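Local structure of protease VP4 (Blotched snakehead virus, 2GEF) at residues G19-I24 with V124-M129; F33-F38 with E46-V51; K75-T80 with R101-I106; P151-T156 with P183-T188; G161-P166 with I197-D202. The protein cleaves peptide bonds as the serine protease part of the birnavirus structural polyprotein, using a serine/lysine catalytic dyad in which lysine acts as general base. All blocks are in the same frame, centred on the assembly; numbering follows the deposited sequence.

Contact 1 of 5, residues G19-I24 with V124-M129; sequences GRNSRI and VVWNDM
R20 pairs with W126, and R23 with V124, in an antiparallel strand pairing interrupted by a beta bulge. The register slips by one residue between the two pairs, where the chain turns a corner at N21. Strand 120-126 is the middle one of a small three-stranded sheet, and strand 22-27 borders it.

Packing is close around the buried V125 and W126. R20 N gives a hydrogen bond to W126 O, and W126 N returns one to R20 O, both at 2.6 Å. N21 lies over one face of the W126 indole. Its CB makes a CH-pi contact, 3.9 Å from the centroid of the W126 five-membered ring. N21 CG is anti to the backbone N (chi1 -172°), which carries the amide on over the same face, almost upright, the planes 82° apart.

The solvent side is looser. A water links N21 O to V124 O at the bulge, the latter bond weak. The R20 chain runs extended past the indole, and NH2 comes near the ring plane at the edge by CE3. Beyond it is an exposed salt bridge whose hydrogen bond, R20 NE to D128 OD1 at 3.1 Å, is weak, with 123° at the hydrogen.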
# COMPACT_ATOMS: atom_id res chain seq x y z
N GLY A 19 5.23 14.19 6.93
CA GLY A 19 4.95 14.38 5.49
C GLY A 19 5.09 15.87 5.10
O GLY A 19 4.70 16.77 5.84
N ARG A 20 5.62 16.13 3.91
CA ARG A 20 5.88 17.47 3.51
C ARG A 20 5.34 17.74 2.07
O ARG A 20 4.92 16.81 1.35
CB ARG A 20 7.37 17.70 3.71
CG ARG A 20 8.22 17.82 2.51
CD ARG A 20 9.70 17.77 2.84
NE ARG A 20 10.50 17.42 1.65
CZ ARG A 20 11.22 18.29 0.90
NH1 ARG A 20 11.28 19.58 1.21
NH2 ARG A 20 11.89 17.86 -0.17
N ASN A 21 5.35 19.00 1.65
CA ASN A 21 4.80 19.39 0.38
C ASN A 21 3.33 18.83 0.09
O ASN A 21 3.01 18.33 -0.99
CB ASN A 21 5.80 19.08 -0.74
CG ASN A 21 5.36 19.64 -2.09
OD1 ASN A 21 4.57 20.56 -2.13
ND2 ASN A 21 5.84 19.07 -3.18
N SER A 22 2.44 19.04 1.05
CA SER A 22 1.07 18.59 0.92
C SER A 22 0.13 19.09 -0.18
O SER A 22 -0.32 20.26 -0.13
CB SER A 22 0.37 18.94 2.24
OG SER A 22 -0.92 18.37 2.32
N ARG A 23 -0.32 18.19 -1.11
CA ARG A 23 -1.44 18.55 -2.01
C ARG A 23 -2.63 17.60 -1.99
O ARG A 23 -2.50 16.39 -2.15
CB ARG A 23 -0.95 18.69 -3.42
CG ARG A 23 0.41 18.15 -3.63
CD ARG A 23 0.80 18.49 -5.08
NE ARG A 23 -0.35 18.34 -5.99
CZ ARG A 23 -0.41 18.90 -7.19
NH1 ARG A 23 0.66 19.62 -7.62
NH2 ARG A 23 -1.50 18.78 -7.94
N ILE A 24 -3.80 18.16 -1.70
CA ILE A 24 -5.03 17.46 -1.89
C ILE A 24 -5.17 17.11 -3.42
O ILE A 24 -5.12 17.97 -4.26
CB ILE A 24 -6.26 18.23 -1.26
CG1 ILE A 24 -5.96 18.80 0.15
CG2 ILE A 24 -7.46 17.31 -1.04
CD1 ILE A 24 -4.77 18.18 0.86
N VAL A 124 -1.72 13.79 -0.75
CA VAL A 124 -0.46 13.22 -1.21
C VAL A 124 0.66 14.09 -0.58
O VAL A 124 0.58 15.27 -0.55
CB VAL A 124 -0.34 13.27 -2.78
CG1 VAL A 124 1.02 12.78 -3.40
CG2 VAL A 124 -1.55 12.60 -3.48
N VAL A 125 1.69 13.48 -0.09
CA VAL A 125 2.77 14.18 0.58
C VAL A 125 4.13 13.72 -0.06
O VAL A 125 4.20 12.67 -0.73
CB VAL A 125 2.76 13.91 2.19
CG1 VAL A 125 1.60 14.71 2.99
CG2 VAL A 125 2.84 12.38 2.61
N TRP A 126 5.18 14.48 0.21
CA TRP A 126 6.55 14.02 0.12
C TRP A 126 7.03 13.63 1.51
O TRP A 126 6.94 14.40 2.49
CB TRP A 126 7.46 15.14 -0.41
CG TRP A 126 7.13 15.61 -1.80
CD1 TRP A 126 6.00 15.28 -2.53
CD2 TRP A 126 7.89 16.49 -2.62
NE1 TRP A 126 6.04 15.89 -3.79
CE2 TRP A 126 7.22 16.61 -3.88
CE3 TRP A 126 9.12 17.15 -2.46
CZ2 TRP A 126 7.71 17.39 -4.93
CZ3 TRP A 126 9.61 17.92 -3.52
CH2 TRP A 126 8.89 18.04 -4.72
N ASN A 127 7.53 12.41 1.60
CA ASN A 127 8.18 11.85 2.80
C ASN A 127 9.56 11.67 2.15
O ASN A 127 9.62 11.57 0.91
CB ASN A 127 7.49 10.48 3.26
CG ASN A 127 7.79 9.30 2.31
OD1 ASN A 127 8.74 9.31 1.48
ND2 ASN A 127 7.07 8.24 2.52
N ASP A 128 10.68 11.70 2.86
CA ASP A 128 11.97 11.69 2.13
C ASP A 128 12.55 10.28 2.20
O ASP A 128 13.74 10.03 2.37
CB ASP A 128 12.93 12.77 2.62
CG ASP A 128 12.24 14.11 2.83
OD1 ASP A 128 12.31 14.96 1.91
OD2 ASP A 128 11.62 14.32 3.91
N MSE A 129 11.66 9.32 2.00
CA MSE A 129 11.99 7.94 2.25
C MSE A 129 12.54 7.47 0.90
O MSE A 129 12.34 8.17 -0.12
CB MSE A 129 10.73 7.22 2.74
CG MSE A 129 10.17 7.84 4.04
SE MSE A 129 11.39 7.62 5.61
CE MSE A 129 11.47 5.67 5.32
O HOH W 1 2.74 16.10 -2.35

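Contact 2 of 5, residues F33-F38 with E46-V51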
# COMPACT_ATOMS: atom_id res chain seq x y z
N PHE A 33 -2.04 0.79 0.76
CA PHE A 33 -1.28 -0.25 1.34
C PHE A 33 -0.25 0.38 2.38
O PHE A 33 0.00 1.54 2.29
CB PHE A 33 -0.52 -1.01 0.29
CG PHE A 33 0.50 -0.17 -0.52
CD1 PHE A 33 1.89 -0.29 -0.27
CD2 PHE A 33 0.07 0.59 -1.67
CE1 PHE A 33 2.84 0.45 -1.06
CE2 PHE A 33 1.01 1.29 -2.47
CZ PHE A 33 2.38 1.18 -2.22
N PRO A 34 0.22 -0.40 3.40
CA PRO A 34 1.22 0.05 4.36
C PRO A 34 2.60 -0.16 4.00
O PRO A 34 2.90 -1.08 3.22
CB PRO A 34 0.80 -0.65 5.63
CG PRO A 34 0.39 -1.95 5.09
CD PRO A 34 -0.43 -1.63 3.86
N VAL A 35 3.42 0.86 4.39
CA VAL A 35 4.83 0.89 4.08
C VAL A 35 5.66 1.09 5.36
O VAL A 35 5.51 2.12 6.06
CB VAL A 35 5.22 1.95 3.10
CG1 VAL A 35 6.87 1.95 2.92
CG2 VAL A 35 4.58 1.67 1.76
N VAL A 36 6.51 0.08 5.66
CA VAL A 36 7.27 0.16 6.92
C VAL A 36 8.81 0.31 6.53
O VAL A 36 9.27 -0.18 5.45
CB VAL A 36 6.98 -1.05 7.84
CG1 VAL A 36 5.49 -1.27 8.10
CG2 VAL A 36 7.63 -2.33 7.33
N ALA A 37 9.56 1.01 7.38
CA ALA A 37 10.98 1.17 7.26
C ALA A 37 11.58 1.24 8.67
O ALA A 37 10.88 1.65 9.68
CB ALA A 37 11.31 2.37 6.50
N PHE A 38 12.83 0.78 8.74
CA PHE A 38 13.64 0.66 10.02
C PHE A 38 14.96 1.40 9.98
O PHE A 38 15.76 1.09 9.13
CB PHE A 38 13.86 -0.84 10.38
CG PHE A 38 12.61 -1.67 10.16
CD1 PHE A 38 12.38 -2.29 8.94
CD2 PHE A 38 11.67 -1.77 11.15
CE1 PHE A 38 11.16 -3.00 8.69
CE2 PHE A 38 10.50 -2.47 10.98
CZ PHE A 38 10.24 -3.11 9.71
N GLU A 46 3.53 3.96 7.41
CA GLU A 46 2.82 5.03 6.66
C GLU A 46 1.88 4.34 5.68
O GLU A 46 2.22 3.31 5.17
CB GLU A 46 3.90 5.58 5.70
CG GLU A 46 4.04 6.95 5.60
CD GLU A 46 5.41 7.28 4.98
OE1 GLU A 46 6.44 6.56 5.23
OE2 GLU A 46 5.47 8.27 4.23
N LEU A 47 0.84 5.00 5.18
CA LEU A 47 0.18 4.58 3.89
C LEU A 47 0.71 5.22 2.69
O LEU A 47 1.21 6.30 2.73
CB LEU A 47 -1.28 4.90 3.98
CG LEU A 47 -1.89 4.06 5.12
CD1 LEU A 47 -3.35 4.48 5.11
CD2 LEU A 47 -1.77 2.57 5.08
N TYR A 48 0.66 4.48 1.61
CA TYR A 48 0.89 4.92 0.24
C TYR A 48 -0.32 4.46 -0.54
O TYR A 48 -1.01 3.52 -0.13
CB TYR A 48 2.14 4.25 -0.39
CG TYR A 48 3.52 4.79 -0.02
CD1 TYR A 48 3.90 5.02 1.31
CD2 TYR A 48 4.44 5.02 -0.98
CE1 TYR A 48 5.18 5.50 1.63
CE2 TYR A 48 5.70 5.52 -0.67
CZ TYR A 48 6.08 5.77 0.60
OH TYR A 48 7.44 6.26 0.77
N ILE A 49 -0.54 5.10 -1.65
CA ILE A 49 -1.65 4.80 -2.53
C ILE A 49 -1.06 4.39 -3.80
O ILE A 49 -0.16 5.05 -4.17
CB ILE A 49 -2.65 5.94 -2.78
CG1 ILE A 49 -3.92 5.28 -3.36
CG2 ILE A 49 -2.04 7.15 -3.64
CD1 ILE A 49 -5.02 6.16 -3.54
N ALA A 50 -1.41 3.20 -4.30
CA ALA A 50 -1.02 2.80 -5.67
C ALA A 50 -2.16 3.30 -6.60
O ALA A 50 -3.39 3.02 -6.32
CB ALA A 50 -1.00 1.35 -5.78
N VAL A 51 -1.77 3.99 -7.67
CA VAL A 51 -2.79 4.47 -8.74
C VAL A 51 -2.30 4.02 -10.06
O VAL A 51 -1.10 4.08 -10.35
CB VAL A 51 -3.02 6.03 -8.69
CG1 VAL A 51 -4.39 6.43 -9.48
CG2 VAL A 51 -3.27 6.38 -7.25
O HOH W 2 7.57 4.23 5.94
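F33, V35 and Y48 pack on one face of a beta hairpin made by strands 31-38 and 43-52. Y48 CB sits over one face of the F33 ring, toward its rim and 3.9 Å from the ring centroid, a CH-pi contact. At the edge of the F33 ring, in its plane, lies A50 N, 3.6 Å from CE2. V35 uses its CG2 branch, which approaches one face of the Y48 ring and comes to 3.4 Å from Y48 CD1. The F33 ring gets its place from chi1 of 61°, which sets CG between the backbone N and the carbonyl carbon and brings the ring under Y48.

The backbone fixes these positions. F33 and Y48 are a hydrogen-bonded pair: F33 N to Y48 O and Y48 N to F33 O are both 3.1 Å and nearly straight. V35 N reaches E46 O at 2.8 Å, while the return bond from E46 N is weak. P34 and L47, a non-hydrogen-bonded pair, lie on the other face, with P34 CB 4.2 Å from L47 CD2. There P34 also touches the catalytic K173.

Further out, a water joins V35 O to E46 OE1, which lies at the edge of the Y48 ring. N127 ND2 bonds Y48 OH; its bond to E46 OE2 is modelled too short, and its detail is doubtful. The F33 side chain is about 6 Å from that of the nucleophile S136. E46 is buried and its OE1 is met by a neutral water, which may raise its proton affinity.

Contact 3 of 5, residues K75-T80 with R101-I106; sequences KVWGAT and RTDLTI
The W77 indole meets T105 at its edge, where T105 OG1 lies near the ring plane, 3.4 Å from CD1. K75 CB, of the same strand, lies over one face toward the rim. The D103 carboxylate is nearly perpendicular to the indole, the planes 87° apart. Elsewhere in the chain, R56 makes a cation-pi contact with the ring, and the Y67 ring meets it steeply.

Strands 75-77 and 104-109 are a parallel pair within the mixed sheet that also holds strand 43-52. L104 N binds K75 O at 2.6 Å, W77 N binds L104 O, and I106 N binds W77 O. A type II turn from V76 to A79 then leads into strand 79-80. G78 has positive phi (104°) and leaves room for I106, whose CD1 lies 3.5 Å from G78 O. On the other face of the sheet from W77, V76 CG1 packs 3.8 Å from I106 CG2.

D103 OD1 takes the K75 amide in a straight bond of 2.9 Å, coming from above the carboxylate plane, and also pairs with H74 ND1. T105 OG1 is satisfied by G53 O and H55 N. W77 NE1 is buried without a polar partner, so the indole is held here by packing and its pi contacts.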
# COMPACT_ATOMS: atom_id res chain seq x y z
N LYS A 75 5.56 -1.04 -15.50
CA LYS A 75 6.26 -0.31 -14.38
C LYS A 75 5.40 0.15 -13.23
O LYS A 75 4.23 0.60 -13.37
CB LYS A 75 7.06 0.90 -14.96
CG LYS A 75 7.84 0.38 -16.16
CD LYS A 75 8.15 1.45 -17.13
CE LYS A 75 8.77 0.90 -18.42
NZ LYS A 75 10.23 0.93 -18.36
N VAL A 76 6.01 -0.00 -12.05
CA VAL A 76 5.43 0.56 -10.90
C VAL A 76 6.42 1.58 -10.54
O VAL A 76 7.39 1.22 -9.85
CB VAL A 76 5.30 -0.40 -9.68
CG1 VAL A 76 4.46 0.33 -8.48
CG2 VAL A 76 4.71 -1.79 -10.10
N TRP A 77 6.20 2.84 -10.95
CA TRP A 77 6.99 3.99 -10.47
C TRP A 77 6.98 4.21 -8.91
O TRP A 77 5.91 4.33 -8.32
CB TRP A 77 6.45 5.26 -11.14
CG TRP A 77 6.30 5.11 -12.59
CD1 TRP A 77 5.12 5.02 -13.35
CD2 TRP A 77 7.36 5.10 -13.49
NE1 TRP A 77 5.44 4.97 -14.72
CE2 TRP A 77 6.81 5.00 -14.82
CE3 TRP A 77 8.74 5.19 -13.33
CZ2 TRP A 77 7.59 4.92 -15.95
CZ3 TRP A 77 9.55 5.13 -14.50
CH2 TRP A 77 8.98 5.01 -15.78
N GLY A 78 8.17 4.30 -8.29
CA GLY A 78 8.29 4.54 -6.85
C GLY A 78 8.66 3.36 -6.03
O GLY A 78 8.86 3.44 -4.81
N ALA A 79 8.76 2.22 -6.71
CA ALA A 79 8.98 0.93 -6.04
C ALA A 79 10.31 0.39 -6.49
O ALA A 79 10.79 0.83 -7.49
CB ALA A 79 7.78 -0.04 -6.36
N THR A 80 10.96 -0.48 -5.72
CA THR A 80 12.32 -1.03 -5.97
C THR A 80 12.34 -2.59 -6.13
O THR A 80 11.57 -3.27 -5.51
CB THR A 80 13.36 -0.53 -4.78
N ARG A 101 -1.44 -5.48 -16.36
CA ARG A 101 -1.78 -4.81 -17.66
C ARG A 101 -1.75 -3.20 -17.67
O ARG A 101 -2.24 -2.51 -18.57
CB ARG A 101 -3.08 -5.39 -18.31
CG ARG A 101 -4.10 -6.09 -17.38
CD ARG A 101 -5.42 -6.59 -18.04
NE ARG A 101 -6.47 -6.43 -17.00
CZ ARG A 101 -6.84 -5.23 -16.52
NH1 ARG A 101 -6.25 -4.14 -17.03
NH2 ARG A 101 -7.70 -5.11 -15.53
N THR A 102 -1.02 -2.60 -16.73
CA THR A 102 -0.88 -1.16 -16.72
C THR A 102 0.35 -0.78 -15.87
O THR A 102 0.76 -1.50 -14.93
CB THR A 102 -2.20 -0.49 -16.17
OG1 THR A 102 -2.00 0.93 -16.08
CG2 THR A 102 -2.59 -1.07 -14.66
N ASP A 103 0.94 0.36 -16.19
CA ASP A 103 1.88 0.97 -15.23
C ASP A 103 1.17 1.49 -14.00
O ASP A 103 0.01 1.84 -14.05
CB ASP A 103 2.67 2.14 -15.90
CG ASP A 103 3.53 1.66 -17.09
OD1 ASP A 103 3.79 0.49 -17.25
OD2 ASP A 103 3.96 2.47 -17.93
N LEU A 104 1.86 1.65 -12.91
CA LEU A 104 1.16 2.23 -11.76
C LEU A 104 2.23 3.10 -11.16
O LEU A 104 3.40 2.94 -11.52
CB LEU A 104 0.73 1.17 -10.72
CG LEU A 104 -0.45 0.16 -11.00
CD1 LEU A 104 0.09 -1.27 -11.26
CD2 LEU A 104 -1.44 0.10 -9.75
N THR A 105 1.80 4.04 -10.32
CA THR A 105 2.67 4.85 -9.56
C THR A 105 2.22 4.75 -8.14
O THR A 105 0.99 4.71 -7.91
CB THR A 105 2.42 6.32 -10.03
OG1 THR A 105 2.69 6.37 -11.42
CG2 THR A 105 3.42 7.21 -9.45
N ILE A 106 3.12 4.68 -7.17
CA ILE A 106 2.70 4.69 -5.75
C ILE A 106 3.22 6.00 -5.10
O ILE A 106 4.22 6.59 -5.53
CB ILE A 106 3.23 3.42 -5.01
CG1 ILE A 106 4.75 3.40 -5.11
CG2 ILE A 106 2.70 2.18 -5.69
CD1 ILE A 106 5.58 2.48 -4.22

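Contact 4 of 5, residues P151-T156 with P183-T188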
# COMPACT_ATOMS: atom_id res chain seq x y z
N PRO A 151 -10.96 1.77 -2.45
CA PRO A 151 -11.54 0.90 -1.37
C PRO A 151 -11.25 1.58 -0.04
O PRO A 151 -10.24 2.26 0.08
CB PRO A 151 -10.83 -0.43 -1.55
CG PRO A 151 -10.24 -0.43 -2.96
CD PRO A 151 -9.91 1.03 -3.25
N LYS A 152 -12.20 1.59 0.90
CA LYS A 152 -11.84 2.13 2.25
C LYS A 152 -11.15 1.12 3.13
O LYS A 152 -11.74 0.54 3.98
CB LYS A 152 -13.03 2.72 2.95
CG LYS A 152 -13.84 3.67 2.13
CD LYS A 152 -15.17 4.12 2.85
CE LYS A 152 -16.28 4.66 1.89
NZ LYS A 152 -17.30 5.48 2.72
N ALA A 153 -9.87 0.85 2.92
CA ALA A 153 -9.20 -0.10 3.70
C ALA A 153 -7.80 0.01 3.29
O ALA A 153 -7.56 0.31 2.17
CB ALA A 153 -9.74 -1.57 3.27
N ALA A 154 -6.83 -0.42 4.09
CA ALA A 154 -5.47 -0.55 3.50
C ALA A 154 -5.18 -2.01 3.27
O ALA A 154 -5.54 -2.87 4.07
CB ALA A 154 -4.42 0.09 4.46
N TYR A 155 -4.41 -2.34 2.27
CA TYR A 155 -4.10 -3.77 1.95
C TYR A 155 -2.62 -4.15 2.04
O TYR A 155 -1.69 -3.41 1.61
CB TYR A 155 -4.64 -4.17 0.57
CG TYR A 155 -6.16 -4.00 0.49
CD1 TYR A 155 -6.99 -5.04 0.87
CD2 TYR A 155 -6.75 -2.82 -0.11
CE1 TYR A 155 -8.44 -4.93 0.80
CE2 TYR A 155 -8.22 -2.67 -0.11
CZ TYR A 155 -9.00 -3.72 0.33
OH TYR A 155 -10.42 -3.60 0.42
N THR A 156 -2.39 -5.39 2.51
CA THR A 156 -1.00 -5.92 2.59
C THR A 156 -0.95 -7.41 2.29
O THR A 156 -1.77 -8.21 2.77
CB THR A 156 -0.28 -5.50 3.91
OG1 THR A 156 1.13 -5.49 3.69
CG2 THR A 156 -0.69 -6.35 5.20
N PRO A 183 -9.36 -0.23 8.31
CA PRO A 183 -8.78 -1.50 8.51
C PRO A 183 -7.59 -1.87 7.67
O PRO A 183 -7.45 -1.47 6.50
CB PRO A 183 -9.99 -2.48 8.29
CG PRO A 183 -10.77 -1.78 7.19
CD PRO A 183 -10.73 -0.35 7.76
N LEU A 184 -6.69 -2.62 8.35
CA LEU A 184 -5.69 -3.45 7.66
C LEU A 184 -6.29 -4.80 7.19
O LEU A 184 -6.86 -5.52 7.99
CB LEU A 184 -4.46 -3.63 8.47
CG LEU A 184 -3.30 -4.23 7.65
CD1 LEU A 184 -2.86 -3.40 6.56
CD2 LEU A 184 -2.04 -4.58 8.56
N VAL A 185 -6.24 -5.04 5.86
CA VAL A 185 -6.85 -6.16 5.27
C VAL A 185 -5.78 -6.94 4.51
O VAL A 185 -4.90 -6.38 3.80
CB VAL A 185 -8.01 -5.75 4.31
CG1 VAL A 185 -8.66 -6.98 3.69
CG2 VAL A 185 -9.06 -4.97 5.07
N GLY A 186 -5.79 -8.22 4.70
CA GLY A 186 -4.82 -9.03 3.95
C GLY A 186 -4.25 -10.18 4.75
O GLY A 186 -5.05 -10.95 5.30
N MSE A 187 -2.92 -10.41 4.69
CA MSE A 187 -2.40 -11.55 5.45
C MSE A 187 -1.02 -11.17 5.98
O MSE A 187 -0.15 -10.71 5.18
CB MSE A 187 -2.21 -12.83 4.59
CG MSE A 187 -3.36 -13.57 4.12
SE MSE A 187 -2.67 -15.20 3.30
CE MSE A 187 -2.66 -16.24 4.99
N THR A 188 -0.84 -11.35 7.30
CA THR A 188 0.42 -11.08 7.96
C THR A 188 0.86 -12.28 8.82
O THR A 188 -0.00 -13.07 9.19
CB THR A 188 0.38 -9.87 8.72
OG1 THR A 188 -0.55 -10.02 9.80
CG2 THR A 188 -0.03 -8.75 7.86
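A154, Y155 and T156 run parallel to L184, V185 and G186, the short segment axes 39° apart, joined by four backbone bonds such as A154 N to P183 O at 2.7 Å.

On one face Y155 and V185 lie side by side and point the same way. V185 CG1 is 3.6 Å from Y155 CE1. The other branch of V185, CG2, turns to A153 CB at 3.9 Å. Y155 OH is bonded to H206 of helix 200-209, which packs on this face.

The two strands are the central neighbours of a four-stranded mixed sheet. The chain joins them by a beta-alpha-beta crossover through helix 170-178, with the short strand 163-165 inserted. A177, K173 and A174 of the helix touch the A154 and L184 side.

T156 divides its branches between apolar and polar surroundings. CG2 lies 3.6 Å from T188 CG2 and 3.9 Å from L184 CD1. OG1 is turned anti to the backbone N (chi1 -154°) and makes a weak hydrogen bond to NZ of the catalytic K173. The T156 side chain is also about 3 Å from that of the nucleophile S136. T188 OG1 is bonded to E193 and to the backbone N of G192. The backbone angles of G186 (phi 142°) suit glycine, and a CB here would point at T156 O and collide with it.

Contact 5 of 5, residues G161-P166 with I197-D202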
# COMPACT_ATOMS: atom_id res chain seq x y z
N GLY A 161 0.39 -16.05 -8.01
CA GLY A 161 -0.81 -16.09 -8.82
C GLY A 161 -1.89 -15.28 -8.06
O GLY A 161 -1.72 -14.12 -7.79
N THR A 162 -3.03 -15.88 -7.79
CA THR A 162 -4.18 -15.21 -7.13
C THR A 162 -4.25 -15.55 -5.59
O THR A 162 -5.11 -15.03 -4.89
CB THR A 162 -5.55 -15.69 -7.84
OG1 THR A 162 -6.63 -14.86 -7.43
CG2 THR A 162 -5.87 -16.96 -7.37
N ASN A 163 -3.24 -16.31 -5.07
CA ASN A 163 -3.11 -16.71 -3.65
C ASN A 163 -2.29 -15.71 -2.95
O ASN A 163 -1.23 -15.41 -3.40
CB ASN A 163 -2.45 -18.06 -3.59
CG ASN A 163 -3.39 -19.14 -3.97
OD1 ASN A 163 -3.04 -20.08 -4.70
ND2 ASN A 163 -4.63 -18.97 -3.58
N VAL A 164 -2.81 -15.11 -1.89
CA VAL A 164 -2.07 -14.23 -1.04
C VAL A 164 -1.03 -14.96 -0.23
O VAL A 164 -1.32 -16.03 0.37
CB VAL A 164 -3.04 -13.41 -0.19
CG1 VAL A 164 -2.28 -12.48 0.89
CG2 VAL A 164 -3.95 -12.47 -1.17
N GLN A 165 0.16 -14.36 -0.11
CA GLN A 165 1.13 -14.72 0.95
C GLN A 165 1.36 -13.74 2.04
O GLN A 165 1.53 -12.53 1.81
CB GLN A 165 2.44 -15.04 0.33
CG GLN A 165 2.33 -16.10 -0.83
CD GLN A 165 3.57 -16.04 -1.61
OE1 GLN A 165 4.04 -14.91 -2.01
NE2 GLN A 165 4.23 -17.21 -1.76
N PRO A 166 1.46 -14.24 3.32
CA PRO A 166 1.48 -13.39 4.55
C PRO A 166 2.86 -12.58 4.72
O PRO A 166 3.97 -13.03 4.30
CB PRO A 166 1.28 -14.38 5.69
CG PRO A 166 1.99 -15.56 5.20
CD PRO A 166 1.68 -15.66 3.66
N ILE A 197 -7.51 -12.12 4.43
CA ILE A 197 -8.03 -12.37 3.12
C ILE A 197 -6.95 -13.13 2.41
O ILE A 197 -5.84 -12.62 2.35
CB ILE A 197 -8.37 -11.00 2.40
CG1 ILE A 197 -9.73 -10.37 2.85
CG2 ILE A 197 -8.45 -11.23 1.02
CD1 ILE A 197 -10.98 -11.31 2.93
N CYS A 198 -7.24 -14.32 1.87
CA CYS A 198 -6.20 -15.22 1.30
C CYS A 198 -6.19 -15.26 -0.19
O CYS A 198 -5.35 -15.87 -0.82
CB CYS A 198 -6.46 -16.68 1.83
SG CYS A 198 -6.37 -16.53 3.65
N THR A 199 -7.15 -14.60 -0.79
CA THR A 199 -7.16 -14.57 -2.28
C THR A 199 -7.43 -13.18 -2.78
O THR A 199 -8.06 -12.36 -2.10
CB THR A 199 -8.14 -15.68 -2.96
OG1 THR A 199 -9.49 -15.18 -2.93
CG2 THR A 199 -8.06 -17.07 -2.19
N LEU A 200 -6.98 -12.95 -4.00
CA LEU A 200 -7.29 -11.69 -4.72
C LEU A 200 -8.77 -11.40 -5.05
O LEU A 200 -9.19 -10.24 -5.11
CB LEU A 200 -6.50 -11.75 -6.00
CG LEU A 200 -5.93 -10.46 -6.44
CD1 LEU A 200 -5.06 -9.83 -5.32
CD2 LEU A 200 -5.23 -10.62 -7.82
N ASP A 201 -9.52 -12.43 -5.33
CA ASP A 201 -11.00 -12.39 -5.44
C ASP A 201 -11.71 -11.92 -4.17
O ASP A 201 -12.58 -11.04 -4.23
CB ASP A 201 -11.52 -13.73 -5.95
CG ASP A 201 -11.31 -13.84 -7.48
OD1 ASP A 201 -11.73 -12.93 -8.28
OD2 ASP A 201 -10.65 -14.84 -7.92
N ASP A 202 -11.26 -12.43 -3.02
CA ASP A 202 -11.81 -12.02 -1.74
C ASP A 202 -11.41 -10.63 -1.39
O ASP A 202 -12.19 -9.89 -0.86
CB ASP A 202 -11.37 -12.94 -0.59
CG ASP A 202 -11.97 -14.31 -0.71
OD1 ASP A 202 -11.40 -15.31 -0.18
OD2 ASP A 202 -12.94 -14.35 -1.49
O HOH W 3 -3.21 -18.10 0.18
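C198 O is gripped by V164 N at 2.9 Å and by a water at 3.2 Å. The N-H of V164 comes from above the carbonyl plane, 48° out of it. The same water donates to V164 O, so it closes a small ring between the two backbones.

This is where strand 163-165 meets the N-terminus of helix 200-209, with T199 as N-cap. N163 and T199 form a single backbone bridge. Its second bond runs from L200 N to T162 O, 2.9 Å long, with the N-H in the carbonyl plane and 166° at the hydrogen. T162 O therefore satisfies an amide of the first helical turn from outside the helix. It would also probably be polarised by the helix end.

V164 is the buried residue of the contact. Its CB sits 3.4 Å from C198 O, and CG1 reaches I197 O at 3.9 Å. Farther in, V164 touches I139 of helix 138-146, L159 of strand 154-160 and M187.

The outer side is exposed. N163 ND2 comes only to 4.2 Å from T199 CG2. T162 OG1 crosses to the start of the helix, 3.4 Å from L200 CB. The cap itself depends on the T199 torsion: chi1 of 81° puts OG1 between the backbone N and the carbonyl carbon, and there it accepts D202 N at 3.3 Å.

How the contacts relate
Contact 2 lies near the centre of the chain, about 4 Å from it, and touches contacts 1, 3 and 4. Contacts 2 and 3 share one mixed sheet, in which strands 43-52 and 104-109 are neighbours; their centres are about 13 Å apart. Contacts 4 and 5 share the four-stranded sheet, centres about 12 Å apart, and their segments alternate along the chain. Contact 1 joins a third sheet, about 31 Å from contact 5 between centres. Its segments enclose contacts 2 and 3 in sequence; contacts 4 and 5 follow. Contacts 2 and 4 touch beside the dyad, P34 and T156 both nearing K173, which places the dyad beside the junction of the two sheets.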